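Local coordinates for protein putative aminomethyltransferase (Leptospirillum rubarum, PDB 3TTG) that probably binds folate and may act as an aminomethyltransferase, as a member of the glycine cleavage T-protein family, at residues G229-P234 with R277-F282; D239-A244 with L325-R330. One frame throughout, in Å; residues are numbered along the deposited sequence.

Contact 1: G229-P234 with R277-F282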
ATOM      1  N   GLY A 229      -4.974   8.714  -2.067  1.00 27.95           N
ATOM      2  CA  GLY A 229      -4.565   8.245  -3.399  1.00 28.33           C
ATOM      3  C   GLY A 229      -3.741   6.981  -3.422  1.00 29.91           C
ATOM      4  O   GLY A 229      -3.103   6.671  -4.438  1.00 29.20           O
ATOM      5  N   ILE A 230      -3.786   6.202  -2.321  1.00 27.01           N
ATOM      6  CA  ILE A 230      -2.899   5.053  -2.125  1.00 26.55           C
ATOM      7  C   ILE A 230      -3.356   3.830  -2.915  1.00 31.81           C
ATOM      8  O   ILE A 230      -4.420   3.259  -2.618  1.00 27.64           O
ATOM      9  CB  ILE A 230      -2.727   4.707  -0.608  1.00 28.94           C
ATOM     10  CG1 ILE A 230      -1.950   5.826   0.095  1.00 27.73           C
ATOM     11  CG2 ILE A 230      -1.994   3.386  -0.379  1.00 29.65           C
ATOM     12  CD1 ILE A 230      -2.186   5.870   1.606  1.00 28.30           C
ATOM     13  N   PRO A 231      -2.523   3.371  -3.881  1.00 28.12           N
ATOM     14  CA  PRO A 231      -2.872   2.140  -4.623  1.00 27.41           C
ATOM     15  C   PRO A 231      -2.602   0.908  -3.759  1.00 31.18           C
ATOM     16  O   PRO A 231      -1.719   0.953  -2.926  1.00 29.39           O
ATOM     17  CB  PRO A 231      -1.967   2.173  -5.842  1.00 29.41           C
ATOM     18  CG  PRO A 231      -0.883   3.119  -5.530  1.00 33.37           C
ATOM     19  CD  PRO A 231      -1.240   3.936  -4.335  1.00 28.53           C
ATOM     20  N   LEU A 232      -3.428  -0.105  -3.866  1.00 29.21           N
ATOM     21  CA  LEU A 232      -3.343  -1.307  -3.033  1.00 28.53           C
ATOM     22  C   LEU A 232      -3.316  -2.585  -3.893  1.00 31.13           C
ATOM     23  O   LEU A 232      -3.872  -2.639  -4.983  1.00 27.04           O
ATOM     24  CB  LEU A 232      -4.574  -1.392  -2.094  1.00 30.02           C
ATOM     25  CG  LEU A 232      -4.776  -0.253  -1.043  1.00 33.86           C
ATOM     26  CD1 LEU A 232      -6.151  -0.367  -0.396  1.00 35.53           C
ATOM     27  CD2 LEU A 232      -3.713  -0.270  -0.026  1.00 35.82           C
ATOM     28  N   PHE A 233      -2.711  -3.629  -3.352  1.00 28.30           N
ATOM     29  CA  PHE A 233      -2.832  -4.979  -3.894  1.00 27.43           C
ATOM     30  C   PHE A 233      -4.190  -5.492  -3.383  1.00 31.96           C
ATOM     31  O   PHE A 233      -4.504  -5.227  -2.220  1.00 32.44           O
ATOM     32  CB  PHE A 233      -1.660  -5.859  -3.398  1.00 30.07           C
ATOM     33  CG  PHE A 233      -1.782  -7.325  -3.719  1.00 32.83           C
ATOM     34  CD1 PHE A 233      -1.037  -7.894  -4.739  1.00 35.21           C
ATOM     35  CD2 PHE A 233      -2.617  -8.149  -2.967  1.00 35.42           C
ATOM     36  CE1 PHE A 233      -1.149  -9.254  -5.015  1.00 37.37           C
ATOM     37  CE2 PHE A 233      -2.771  -9.496  -3.289  1.00 37.76           C
ATOM     38  CZ  PHE A 233      -2.012 -10.046  -4.277  1.00 36.68           C
ATOM     39  N   PRO A 234      -5.057  -6.126  -4.179  1.00 28.66           N
ATOM     40  CA  PRO A 234      -4.869  -6.592  -5.548  1.00 29.05           C
ATOM     41  C   PRO A 234      -5.549  -5.680  -6.557  1.00 31.67           C
ATOM     42  O   PRO A 234      -5.524  -5.993  -7.756  1.00 30.90           O
ATOM     43  CB  PRO A 234      -5.547  -7.966  -5.497  1.00 31.69           C
ATOM     44  CG  PRO A 234      -6.763  -7.705  -4.639  1.00 37.18           C
ATOM     45  CD  PRO A 234      -6.339  -6.658  -3.638  1.00 33.44           C
ATOM     46  N   ARG A 277       0.091   4.114 -19.806  1.00 42.80           N
ATOM     47  CA  ARG A 277      -0.942   4.425 -18.862  1.00 38.08           C
ATOM     48  C   ARG A 277      -0.319   4.687 -17.512  1.00 37.50           C
ATOM     49  O   ARG A 277       0.819   4.281 -17.279  1.00 39.39           O
ATOM     50  CB  ARG A 277      -1.971   3.314 -18.827  1.00 39.78           C
ATOM     51  CG  ARG A 277      -1.415   1.984 -18.494  1.00 49.13           C
ATOM     52  CD  ARG A 277      -2.446   0.929 -18.660  1.00 47.34           C
ATOM     53  NE  ARG A 277      -1.886  -0.381 -18.361  1.00 51.33           N
ATOM     54  CZ  ARG A 277      -2.593  -1.501 -18.313  1.00 65.11           C
ATOM     55  NH1 ARG A 277      -3.903  -1.478 -18.543  1.00 54.10           N
ATOM     56  NH2 ARG A 277      -2.000  -2.653 -18.031  1.00 65.10           N
ATOM     57  N   SER A 278      -1.026   5.427 -16.660  1.00 33.77           N
ATOM     58  CA  SER A 278      -0.524   5.826 -15.352  1.00 33.79           C
ATOM     59  C   SER A 278      -1.632   5.891 -14.326  1.00 35.50           C
ATOM     60  O   SER A 278      -2.778   6.138 -14.670  1.00 35.92           O
ATOM     61  CB  SER A 278       0.200   7.170 -15.418  1.00 38.36           C
ATOM     62  OG  SER A 278      -0.655   8.162 -15.943  1.00 52.87           O
ATOM     63  N   LEU A 279      -1.276   5.667 -13.046  1.00 32.48           N
ATOM     64  CA  LEU A 279      -2.216   5.703 -11.959  1.00 31.15           C
ATOM     65  C   LEU A 279      -2.851   7.067 -11.900  1.00 36.05           C
ATOM     66  O   LEU A 279      -2.124   8.064 -11.882  1.00 35.58           O
ATOM     67  CB  LEU A 279      -1.529   5.385 -10.612  1.00 32.68           C
ATOM     68  CG  LEU A 279      -2.478   5.315  -9.385  1.00 35.96           C
ATOM     69  CD1 LEU A 279      -3.104   3.936  -9.287  1.00 35.91           C
ATOM     70  CD2 LEU A 279      -1.739   5.720  -8.099  1.00 41.24           C
ATOM     71  N   ALA A 280      -4.196   7.112 -11.859  1.00 31.30           N
ATOM     72  CA  ALA A 280      -4.963   8.353 -11.806  1.00 33.41           C
ATOM     73  C   ALA A 280      -6.070   8.313 -10.772  1.00 32.88           C
ATOM     74  O   ALA A 280      -6.523   7.247 -10.354  1.00 31.95           O
ATOM     75  CB  ALA A 280      -5.560   8.640 -13.180  1.00 36.47           C
ATOM     76  N   GLY A 281      -6.396   9.477 -10.274  1.00 29.72           N
ATOM     77  CA  GLY A 281      -7.536   9.672  -9.394  1.00 30.04           C
ATOM     78  C   GLY A 281      -8.755  10.025 -10.214  1.00 33.73           C
ATOM     79  O   GLY A 281      -8.651  10.625 -11.307  1.00 31.86           O
ATOM     80  N   PHE A 282      -9.923   9.579  -9.750  1.00 30.91           N
ATOM     81  CA  PHE A 282     -11.163   9.869 -10.444  1.00 31.09           C
ATOM     82  C   PHE A 282     -12.197  10.367  -9.471  1.00 33.69           C
ATOM     83  O   PHE A 282     -12.227   9.944  -8.328  1.00 31.14           O
ATOM     84  CB  PHE A 282     -11.725   8.656 -11.170  1.00 32.35           C
ATOM     85  CG  PHE A 282     -10.785   8.122 -12.216  1.00 32.79           C
ATOM     86  CD1 PHE A 282     -10.853   8.571 -13.520  1.00 31.96           C
ATOM     87  CD2 PHE A 282      -9.916   7.091 -11.920  1.00 33.69           C
ATOM     88  CE1 PHE A 282     -10.014   8.043 -14.496  1.00 34.86           C
ATOM     89  CE2 PHE A 282      -9.073   6.558 -12.907  1.00 36.08           C
ATOM     90  CZ  PHE A 282      -9.080   7.101 -14.170  1.00 34.98           C
TER
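Pro231 and Leu279 make a small, buried apolar contact between the loop that follows helix 218-227, in the part assigned to the aminomethyltransferase folate-binding family, and strand 277-284 of the C-terminal barrel domain. The pyrrolidine ring lies against the forked end of the leucine, and the two side chains meet at roughly a right angle. Each methyl has its own place: CD2 of Leu279 rests 3.8 Å from CG of Pro231, while CD1 of Leu279 comes within 4.0 Å of CB of Pro231. Leu279 reaches across because its CG stands anti to the backbone N (chi1 -176°), which sets its two methyls against the proline ring. CD2 of Leu279 is also 4.0 Å from the carbonyl O of Gly229, a van der Waals contact. Gly229, the first residue past the helix to leave helical angles, closes it in a Schellman motif with positive phi, and the chain then runs extended through Ile230 to Pro231. Around the contact, Gln179 and Glu236 also touch Pro231, and the backbone O of Leu279 accepts a hydrogen bond from NE2 of His180. Ile230 O is bound by Arg312 NH2 of strand 306-316, a polar tie from the same loop to the barrel sheet. Between the two segments themselves the contact is carbon packing with one carbonyl at its border, so it probably relies on shape fit and the exclusion of water.

Contact 2: D239-A244 with L325-R330; sequences DSFFPA and LGYIKR
Phe241 and Tyr327 both carry CG beside the backbone N and anti to the carbonyl carbon (chi1 -55° and -71°), and these torsions bring their rings together as an offset stack. Tyr327 projects from strand 321-329 of the antiparallel sheet in the T-protein C-terminal barrel domain; Phe241 comes from the loop before helix 249-252. The ring centroids are 4.0 Å apart and the planes are tilted by only 13°. CE2 of Tyr327 sits over the middle of the Phe241 ring, 3.4 Å above its plane, and CB of Ser240 lies over the opposite face, which leaves the phenyl sandwiched. In return, CD1 of Phe241 stands over the centre of the tyrosine ring. Ile309 of strand 306-316 touches both side chains, and Arg277 packs on Phe241. Were Phe241 cut back to an alanine, the face of Tyr327 would probably lose its stacking partner and a gap would open between loop and sheet. The buried phenol is satisfied beyond the stack, since Tyr327 OH hydrogen-bonds to the backbone O of Glu236. That same OH lies above the root of the phenyl ring, 3.8 Å from CG of Phe241.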
ATOM      1  N   ASP A 239      -0.795  -8.495 -11.446  1.00 30.94           N
ATOM      2  CA  ASP A 239       0.011  -8.889 -12.601  1.00 32.48           C
ATOM      3  C   ASP A 239      -0.422  -8.331 -13.944  1.00 33.77           C
ATOM      4  O   ASP A 239       0.263  -8.610 -14.885  1.00 30.85           O
ATOM      5  CB  ASP A 239       0.199 -10.390 -12.708  1.00 34.51           C
ATOM      6  CG  ASP A 239      -1.006 -11.233 -13.047  1.00 42.42           C
ATOM      7  OD1 ASP A 239      -2.065 -10.660 -13.350  1.00 44.70           O
ATOM      8  OD2 ASP A 239      -0.882 -12.473 -13.022  1.00 50.55           O
ATOM      9  N   SER A 240      -1.452  -7.492 -14.010  1.00 30.37           N
ATOM     10  CA  SER A 240      -1.772  -6.737 -15.203  1.00 32.07           C
ATOM     11  C   SER A 240      -0.879  -5.496 -15.280  1.00 32.86           C
ATOM     12  O   SER A 240      -0.808  -4.883 -16.326  1.00 31.49           O
ATOM     13  CB  SER A 240      -3.236  -6.299 -15.186  1.00 36.27           C
ATOM     14  OG  SER A 240      -4.067  -7.440 -15.220  1.00 42.09           O
ATOM     15  N   PHE A 241      -0.257  -5.066 -14.161  1.00 30.39           N
ATOM     16  CA  PHE A 241       0.449  -3.771 -14.173  1.00 28.36           C
ATOM     17  C   PHE A 241       1.924  -3.809 -13.880  1.00 31.23           C
ATOM     18  O   PHE A 241       2.426  -4.744 -13.281  1.00 31.32           O
ATOM     19  CB  PHE A 241      -0.215  -2.850 -13.161  1.00 28.07           C
ATOM     20  CG  PHE A 241      -1.702  -2.716 -13.438  1.00 30.57           C
ATOM     21  CD1 PHE A 241      -2.163  -2.033 -14.561  1.00 34.10           C
ATOM     22  CD2 PHE A 241      -2.634  -3.354 -12.634  1.00 33.40           C
ATOM     23  CE1 PHE A 241      -3.526  -2.003 -14.865  1.00 36.88           C
ATOM     24  CE2 PHE A 241      -4.010  -3.216 -12.879  1.00 35.83           C
ATOM     25  CZ  PHE A 241      -4.444  -2.640 -14.024  1.00 34.97           C
ATOM     26  N   PHE A 242       2.605  -2.725 -14.285  1.00 30.19           N
ATOM     27  CA  PHE A 242       4.034  -2.502 -14.022  1.00 29.55           C
ATOM     28  C   PHE A 242       4.193  -1.571 -12.872  1.00 32.40           C
ATOM     29  O   PHE A 242       3.351  -0.687 -12.715  1.00 30.19           O
ATOM     30  CB  PHE A 242       4.728  -1.874 -15.203  1.00 31.87           C
ATOM     31  CG  PHE A 242       4.724  -2.693 -16.478  1.00 33.79           C
ATOM     32  CD1 PHE A 242       5.318  -3.936 -16.519  1.00 35.48           C
ATOM     33  CD2 PHE A 242       4.238  -2.165 -17.657  1.00 38.36           C
ATOM     34  CE1 PHE A 242       5.363  -4.674 -17.703  1.00 36.87           C
ATOM     35  CE2 PHE A 242       4.277  -2.907 -18.840  1.00 41.96           C
ATOM     36  CZ  PHE A 242       4.888  -4.135 -18.861  1.00 37.40           C
ATOM     37  N   PRO A 243       5.296  -1.656 -12.106  1.00 31.41           N
ATOM     38  CA  PRO A 243       5.517  -0.677 -10.996  1.00 29.24           C
ATOM     39  C   PRO A 243       5.454   0.796 -11.435  1.00 30.43           C
ATOM     40  O   PRO A 243       4.850   1.625 -10.738  1.00 30.95           O
ATOM     41  CB  PRO A 243       6.940  -1.038 -10.529  1.00 30.25           C
ATOM     42  CG  PRO A 243       7.085  -2.444 -10.827  1.00 34.13           C
ATOM     43  CD  PRO A 243       6.408  -2.635 -12.169  1.00 31.14           C
ATOM     44  N   ALA A 244       6.053   1.136 -12.574  1.00 30.21           N
ATOM     45  CA  ALA A 244       6.013   2.532 -13.063  1.00 31.81           C
ATOM     46  C   ALA A 244       4.601   2.968 -13.474  1.00 35.36           C
ATOM     47  O   ALA A 244       4.233   4.113 -13.237  1.00 32.63           O
ATOM     48  CB  ALA A 244       6.949   2.730 -14.190  1.00 33.72           C
ATOM     49  N   LEU A 325      -9.700   5.178  -7.914  1.00 30.13           N
ATOM     50  CA  LEU A 325      -8.380   5.047  -8.493  1.00 29.09           C
ATOM     51  C   LEU A 325      -8.467   4.119  -9.719  1.00 31.09           C
ATOM     52  O   LEU A 325      -9.359   3.262  -9.840  1.00 30.95           O
ATOM     53  CB  LEU A 325      -7.412   4.468  -7.458  1.00 29.65           C
ATOM     54  CG  LEU A 325      -7.023   5.234  -6.196  1.00 35.03           C
ATOM     55  CD1 LEU A 325      -5.955   4.394  -5.402  1.00 34.94           C
ATOM     56  CD2 LEU A 325      -6.485   6.627  -6.523  1.00 37.82           C
ATOM     57  N   GLY A 326      -7.500   4.262 -10.571  1.00 30.34           N
ATOM     58  CA  GLY A 326      -7.363   3.445 -11.749  1.00 30.46           C
ATOM     59  C   GLY A 326      -6.223   3.876 -12.628  1.00 32.30           C
ATOM     60  O   GLY A 326      -5.296   4.541 -12.170  1.00 31.84           O
ATOM     61  N   TYR A 327      -6.312   3.525 -13.898  1.00 29.67           N
ATOM     62  CA  TYR A 327      -5.236   3.759 -14.855  1.00 29.96           C
ATOM     63  C   TYR A 327      -5.793   4.513 -16.001  1.00 34.28           C
ATOM     64  O   TYR A 327      -6.882   4.168 -16.488  1.00 34.07           O
ATOM     65  CB  TYR A 327      -4.600   2.415 -15.323  1.00 29.83           C
ATOM     66  CG  TYR A 327      -3.800   1.796 -14.215  1.00 28.65           C
ATOM     67  CD1 TYR A 327      -2.455   2.100 -14.047  1.00 29.18           C
ATOM     68  CD2 TYR A 327      -4.388   0.928 -13.312  1.00 28.73           C
ATOM     69  CE1 TYR A 327      -1.765   1.687 -12.918  1.00 30.23           C
ATOM     70  CE2 TYR A 327      -3.671   0.411 -12.239  1.00 29.25           C
ATOM     71  CZ  TYR A 327      -2.360   0.797 -12.044  1.00 34.88           C
ATOM     72  OH  TYR A 327      -1.594   0.265 -11.051  1.00 34.23           O
ATOM     73  N   ILE A 328      -5.060   5.555 -16.442  1.00 31.60           N
ATOM     74  CA  ILE A 328      -5.491   6.379 -17.563  1.00 32.72           C
ATOM     75  C   ILE A 328      -4.442   6.341 -18.668  1.00 38.37           C
ATOM     76  O   ILE A 328      -3.252   6.522 -18.396  1.00 38.54           O
ATOM     77  CB  ILE A 328      -5.811   7.843 -17.065  1.00 36.78           C
ATOM     78  CG1 ILE A 328      -6.686   8.627 -18.056  1.00 38.54           C
ATOM     79  CG2 ILE A 328      -4.579   8.635 -16.751  1.00 38.35           C
ATOM     80  CD1 ILE A 328      -8.041   8.100 -18.205  1.00 45.26           C
ATOM     81  N   LYS A 329      -4.890   6.173 -19.912  1.00 36.08           N
ATOM     82  CA  LYS A 329      -4.003   6.256 -21.076  1.00 39.36           C
ATOM     83  C   LYS A 329      -3.494   7.692 -21.187  1.00 44.70           C
ATOM     84  O   LYS A 329      -4.152   8.621 -20.722  1.00 43.29           O
ATOM     85  CB  LYS A 329      -4.688   5.799 -22.386  1.00 41.40           C
ATOM     86  CG  LYS A 329      -4.980   4.339 -22.422  1.00 44.59           C
ATOM     87  CD  LYS A 329      -5.681   3.971 -23.748  1.00 46.24           C
ATOM     88  CE  LYS A 329      -6.021   2.510 -23.699  1.00 48.63           C
ATOM     89  NZ  LYS A 329      -6.595   2.036 -24.951  1.00 64.24           N
ATOM     90  N   ARG A 330      -2.255   7.844 -21.656  1.00 47.29           N
ATOM     91  CA  ARG A 330      -1.539   9.128 -21.737  1.00 49.95           C
ATOM     92  C   ARG A 330      -2.342  10.282 -22.371  1.00 57.21           C
ATOM     93  O   ARG A 330      -2.320  11.406 -21.860  1.00 57.57           O
ATOM     94  CB  ARG A 330      -0.256   8.931 -22.559  1.00 54.73           C
ATOM     95  CG  ARG A 330       0.782  10.042 -22.452  1.00 65.42           C
ATOM     96  CD  ARG A 330       2.141   9.467 -22.846  1.00 84.84           C
ATOM     97  NE  ARG A 330       3.232  10.442 -22.794  1.00 96.02           N
ATOM     98  CZ  ARG A 330       4.531  10.133 -22.800  1.00114.29           C
ATOM     99  NH1 ARG A 330       4.924   8.860 -22.841  1.00101.24           N
ATOM    100  NH2 ARG A 330       5.447  11.095 -22.751  1.00106.30           N
TER

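Both contacts are buried and join the long loop between helices 218-227 and 249-252 to the barrel sheet, with centres about 7 Å apart. Contact 1 is nearer the centre of the chain, its centre about 10 Å from it against 15 Å for contact 2. Their strands, 277-284 and 321-329, are antiparallel neighbours, probably hydrogen-bonded from Ala280 N to Gly326 O at 2.8 Å and from Ile328 N to Ser278 O at 2.9 Å. Glu236, between the two loop segments, takes part in the surroundings of both. The chemistry differs: contact 1 sets aliphatic carbons crosswise, whereas contact 2 lays two aromatic faces together with a polar end to satisfy.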